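Local atomic coordinates of leucine aminopeptidase (PDB entry 7D1B), a protein that binds a zinc ion and, as a glutaminyl cyclase of the M28 peptidase family, probably converts N-terminal glutaminyl residues of peptides to pyroglutamate. Residues S152-M164 with A229-R241. Residues are numbered along the deposited sequence; the frame is centred on the assembly and turned at random.
Sequences SANDGTAGAALMM and AVLLDLFAHDGAR. With ZN (zinc ion), chain B.
Asn154 meets Ala236 and His237 near the N-terminal part of helix 153-167, beside the loop that follows strand 225-232. This is the zinc-bearing edge of the alpha/beta fold of M28 enzymes, with the helix packed over the mixed sheet. The Asn154 amide uses both ends. An in-plane lone pair of OD1 accepts from Ala236 N at 2.9 Å. ND2 donates to His237 ND1, also at 2.9 Å, but lies 38° out of the imidazole plane. CG of Asn154 is anti to the backbone N (chi1 -164°), which carries the amide across to the loop. NE2 of His237 is hydrogen-bonded to Asp302. Shortening Asn154 to an alanine removes the amide and would probably leave Ala236 N and His237 ND1 without these partners.

Metal binding involves the next residue. Asp155 OD2 binds the zinc at 2.0 Å, with Glu188, His309 and a water completing the site. Asp155 OD1 is hydrogen-bonded to His130. It also lies 3.6 Å from Asp233 OD1, the two carboxylate planes turned 48° apart.

Apolar side chains meet farther along the helix. Leu162 CD2 touches Leu232 CD1 and Phe235 CE2. Ala158 CB meets Ala236 CB.

Gly159 makes the remaining contacts through its backbone. It admits the Phe235 ring edge, its N lying 3.5 Å from CE1. One water accepts a weak bond from Gly159 N and donates to Leu232 O at 2.8 Å.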
loop_
_atom_site.group_PDB
_atom_site.type_symbol
_atom_site.label_atom_id
_atom_site.label_comp_id
_atom_site.label_asym_id
_atom_site.label_seq_id
_atom_site.Cartn_x
_atom_site.Cartn_y
_atom_site.Cartn_z
ATOM N N SER A 152 -12.438 1.341 -6.877
ATOM C CA SER A 152 -11.172 0.735 -6.452
ATOM C C SER A 152 -11.032 0.677 -4.921
ATOM O O SER A 152 -9.961 0.928 -4.388
ATOM C CB SER A 152 -9.998 1.500 -7.080
ATOM O OG SER A 152 -8.803 0.762 -7.054
ATOM N N ALA A 153 -12.108 0.333 -4.202
ATOM C CA ALA A 153 -12.086 0.484 -2.742
ATOM C C ALA A 153 -11.004 -0.363 -2.077
ATOM O O ALA A 153 -10.340 0.102 -1.146
ATOM C CB ALA A 153 -13.437 0.121 -2.147
ATOM N N ASN A 154 -10.839 -1.612 -2.504
ATOM C CA ASN A 154 -9.880 -2.525 -1.893
ATOM C C ASN A 154 -8.528 -2.507 -2.599
ATOM O O ASN A 154 -7.694 -3.370 -2.343
ATOM C CB ASN A 154 -10.454 -3.943 -1.907
ATOM C CG ASN A 154 -9.730 -4.900 -0.964
ATOM O OD1 ASN A 154 -9.248 -4.512 0.113
ATOM N ND2 ASN A 154 -9.668 -6.169 -1.356
ATOM N N ASP A 155 -8.301 -1.552 -3.491
ATOM C CA ASP A 155 -7.184 -1.613 -4.424
ATOM C C ASP A 155 -6.520 -0.242 -4.378
ATOM O O ASP A 155 -6.953 0.707 -5.041
ATOM C CB ASP A 155 -7.765 -1.997 -5.775
ATOM C CG ASP A 155 -6.723 -2.206 -6.850
ATOM O OD1 ASP A 155 -5.536 -1.862 -6.663
ATOM O OD2 ASP A 155 -7.115 -2.716 -7.948
ATOM N N GLY A 156 -5.492 -0.124 -3.543
ATOM C CA GLY A 156 -4.873 1.154 -3.224
ATOM C C GLY A 156 -5.625 1.916 -2.153
ATOM O O GLY A 156 -5.059 2.252 -1.110
ATOM N N THR A 157 -6.920 2.155 -2.380
ATOM C CA THR A 157 -7.691 3.025 -1.501
ATOM C C THR A 157 -7.624 2.521 -0.069
ATOM O O THR A 157 -7.410 3.301 0.864
ATOM C CB THR A 157 -9.145 3.093 -1.970
ATOM O OG1 THR A 157 -9.178 3.324 -3.381
ATOM C CG2 THR A 157 -9.859 4.218 -1.261
ATOM N N ALA A 158 -7.843 1.217 0.132
ATOM C CA ALA A 158 -7.886 0.700 1.497
ATOM C C ALA A 158 -6.542 0.828 2.196
ATOM O O ALA A 158 -6.509 0.999 3.419
ATOM C CB ALA A 158 -8.367 -0.748 1.512
ATOM N N GLY A 159 -5.430 0.742 1.458
ATOM C CA GLY A 159 -4.132 0.960 2.072
ATOM C C GLY A 159 -3.970 2.395 2.534
ATOM O O GLY A 159 -3.489 2.655 3.641
ATOM N N ALA A 160 -4.348 3.355 1.675
ATOM C CA ALA A 160 -4.324 4.751 2.091
ATOM C C ALA A 160 -5.199 4.973 3.318
ATOM O O ALA A 160 -4.816 5.694 4.252
ATOM C CB ALA A 160 -4.751 5.652 0.935
ATOM N N ALA A 161 -6.391 4.366 3.327
ATOM C CA ALA A 161 -7.303 4.513 4.455
ATOM C C ALA A 161 -6.736 3.896 5.727
ATOM O O ALA A 161 -6.890 4.460 6.818
ATOM C CB ALA A 161 -8.655 3.908 4.111
ATOM N N LEU A 162 -6.075 2.739 5.611
ATOM C CA LEU A 162 -5.461 2.158 6.793
ATOM C C LEU A 162 -4.350 3.056 7.309
ATOM O O LEU A 162 -4.203 3.222 8.518
ATOM C CB LEU A 162 -4.971 0.737 6.519
ATOM C CG LEU A 162 -4.310 0.057 7.738
ATOM C CD1 LEU A 162 -5.251 0.033 8.962
ATOM C CD2 LEU A 162 -3.880 -1.356 7.394
ATOM N N MET A 163 -3.571 3.674 6.408
ATOM C CA MET A 163 -2.588 4.662 6.854
ATOM C C MET A 163 -3.263 5.821 7.581
ATOM O O MET A 163 -2.746 6.307 8.596
ATOM C CB MET A 163 -1.777 5.198 5.677
ATOM C CG MET A 163 -0.854 4.215 5.025
ATOM S SD MET A 163 -0.195 4.970 3.553
ATOM C CE MET A 163 0.715 3.583 2.859
ATOM N N MET A 164 -4.413 6.284 7.070
ATOM C CA MET A 164 -5.139 7.350 7.768
ATOM C C MET A 164 -5.523 6.918 9.176
ATOM O O MET A 164 -5.402 7.699 10.120
ATOM C CB MET A 164 -6.375 7.756 6.971
ATOM C CG MET A 164 -6.057 8.477 5.672
ATOM S SD MET A 164 -7.545 8.940 4.741
ATOM C CE MET A 164 -8.048 10.377 5.681
ATOM N N ALA A 229 10.117 -3.191 3.896
ATOM C CA ALA A 229 8.919 -2.533 3.400
ATOM C C ALA A 229 7.782 -3.532 3.336
ATOM O O ALA A 229 7.982 -4.674 2.921
ATOM C CB ALA A 229 9.145 -1.948 2.009
ATOM N N VAL A 230 6.586 -3.079 3.711
ATOM C CA VAL A 230 5.359 -3.849 3.541
ATOM C C VAL A 230 4.437 -3.068 2.631
ATOM O O VAL A 230 4.086 -1.925 2.943
ATOM C CB VAL A 230 4.676 -4.184 4.880
ATOM C CG1 VAL A 230 3.338 -4.836 4.603
ATOM C CG2 VAL A 230 5.564 -5.094 5.708
ATOM N N LEU A 231 4.060 -3.685 1.513
ATOM C CA LEU A 231 3.075 -3.160 0.582
ATOM C C LEU A 231 1.719 -3.759 0.920
ATOM O O LEU A 231 1.599 -4.970 1.118
ATOM C CB LEU A 231 3.477 -3.549 -0.842
ATOM C CG LEU A 231 2.440 -3.224 -1.910
ATOM C CD1 LEU A 231 2.255 -1.710 -2.069
ATOM C CD2 LEU A 231 2.836 -3.844 -3.240
ATOM N N LEU A 232 0.716 -2.907 1.006
ATOM C CA LEU A 232 -0.661 -3.334 1.252
ATOM C C LEU A 232 -1.415 -3.280 -0.068
ATOM O O LEU A 232 -1.488 -2.215 -0.677
ATOM C CB LEU A 232 -1.309 -2.340 2.206
ATOM C CG LEU A 232 -0.650 -2.233 3.583
ATOM C CD1 LEU A 232 -1.252 -1.044 4.337
ATOM C CD2 LEU A 232 -0.785 -3.544 4.359
ATOM N N ASP A 233 -2.000 -4.399 -0.499
ATOM C CA ASP A 233 -2.763 -4.382 -1.747
ATOM C C ASP A 233 -3.827 -5.481 -1.700
ATOM O O ASP A 233 -3.490 -6.633 -1.410
ATOM C CB ASP A 233 -1.805 -4.666 -2.914
ATOM C CG ASP A 233 -2.360 -4.211 -4.267
ATOM O OD1 ASP A 233 -3.472 -3.616 -4.323
ATOM O OD2 ASP A 233 -1.688 -4.433 -5.316
ATOM N N LEU A 234 -5.089 -5.160 -1.975
ATOM C CA LEU A 234 -6.148 -6.170 -2.031
ATOM C C LEU A 234 -6.180 -7.003 -0.750
ATOM O O LEU A 234 -6.164 -8.239 -0.787
ATOM C CB LEU A 234 -6.035 -7.070 -3.263
ATOM C CG LEU A 234 -5.791 -6.407 -4.604
ATOM C CD1 LEU A 234 -5.625 -7.485 -5.663
ATOM C CD2 LEU A 234 -6.904 -5.482 -4.980
ATOM N N PHE A 235 -6.259 -6.315 0.396
ATOM C CA PHE A 235 -6.011 -6.954 1.682
ATOM C C PHE A 235 -7.137 -6.778 2.680
ATOM O O PHE A 235 -7.051 -7.363 3.760
ATOM C CB PHE A 235 -4.732 -6.377 2.330
ATOM C CG PHE A 235 -4.907 -4.973 2.810
ATOM C CD1 PHE A 235 -4.715 -3.903 1.955
ATOM C CD2 PHE A 235 -5.296 -4.707 4.120
ATOM C CE1 PHE A 235 -4.951 -2.599 2.368
ATOM C CE2 PHE A 235 -5.527 -3.403 4.546
ATOM C CZ PHE A 235 -5.339 -2.348 3.668
ATOM N N ALA A 236 -8.153 -5.964 2.384
ATOM C CA ALA A 236 -9.043 -5.458 3.415
ATOM C C ALA A 236 -10.436 -6.059 3.365
ATOM O O ALA A 236 -11.297 -5.650 4.151
ATOM C CB ALA A 236 -9.118 -3.931 3.339
ATOM N N HIS A 237 -10.677 -7.006 2.466
ATOM C CA HIS A 237 -11.993 -7.622 2.346
ATOM C C HIS A 237 -12.240 -8.647 3.452
ATOM O O HIS A 237 -11.318 -9.183 4.085
ATOM C CB HIS A 237 -12.160 -8.257 0.961
ATOM C CG HIS A 237 -11.021 -9.125 0.550
ATOM N ND1 HIS A 237 -9.773 -8.617 0.250
ATOM C CD2 HIS A 237 -10.946 -10.465 0.355
ATOM C CE1 HIS A 237 -8.982 -9.611 -0.118
ATOM N NE2 HIS A 237 -9.668 -10.742 -0.061
ATOM N N ASP A 238 -13.521 -8.926 3.666
ATOM C CA ASP A 238 -13.966 -9.856 4.699
ATOM C C ASP A 238 -13.477 -11.264 4.376
ATOM O O ASP A 238 -13.764 -11.793 3.303
ATOM C CB ASP A 238 -15.497 -9.810 4.699
ATOM C CG ASP A 238 -16.119 -10.573 5.840
ATOM O OD1 ASP A 238 -15.446 -10.855 6.848
ATOM O OD2 ASP A 238 -17.331 -10.862 5.731
ATOM N N GLY A 239 -12.764 -11.891 5.307
ATOM C CA GLY A 239 -12.311 -13.246 5.065
ATOM C C GLY A 239 -11.128 -13.338 4.133
ATOM O O GLY A 239 -10.867 -14.415 3.584
ATOM N N ALA A 240 -10.381 -12.246 3.959
ATOM C CA ALA A 240 -9.228 -12.257 3.067
ATOM C C ALA A 240 -8.266 -13.387 3.417
ATOM O O ALA A 240 -8.086 -13.746 4.590
ATOM C CB ALA A 240 -8.488 -10.919 3.174
ATOM N N ARG A 241 -7.643 -13.943 2.384
ATOM C CA ARG A 241 -6.617 -14.972 2.524
ATOM C C ARG A 241 -5.285 -14.360 2.103
ATOM O O ARG A 241 -4.979 -14.275 0.909
ATOM C CB ARG A 241 -6.980 -16.196 1.684
ATOM C CG ARG A 241 -5.921 -17.274 1.701
ATOM C CD ARG A 241 -6.328 -18.465 0.797
ATOM N NE ARG A 241 -5.189 -19.352 0.542
ATOM C CZ ARG A 241 -4.261 -19.140 -0.394
ATOM N NH1 ARG A 241 -4.359 -18.100 -1.210
ATOM N NH2 ARG A 241 -3.232 -19.969 -0.509
HETATM ZN ZN ZN B . -5.778 -2.828 -9.380
HETATM O O HOH W 1 -3.920 -0.796 -0.759
HETATM O O HOH W 2 -4.590 -4.453 -8.758
#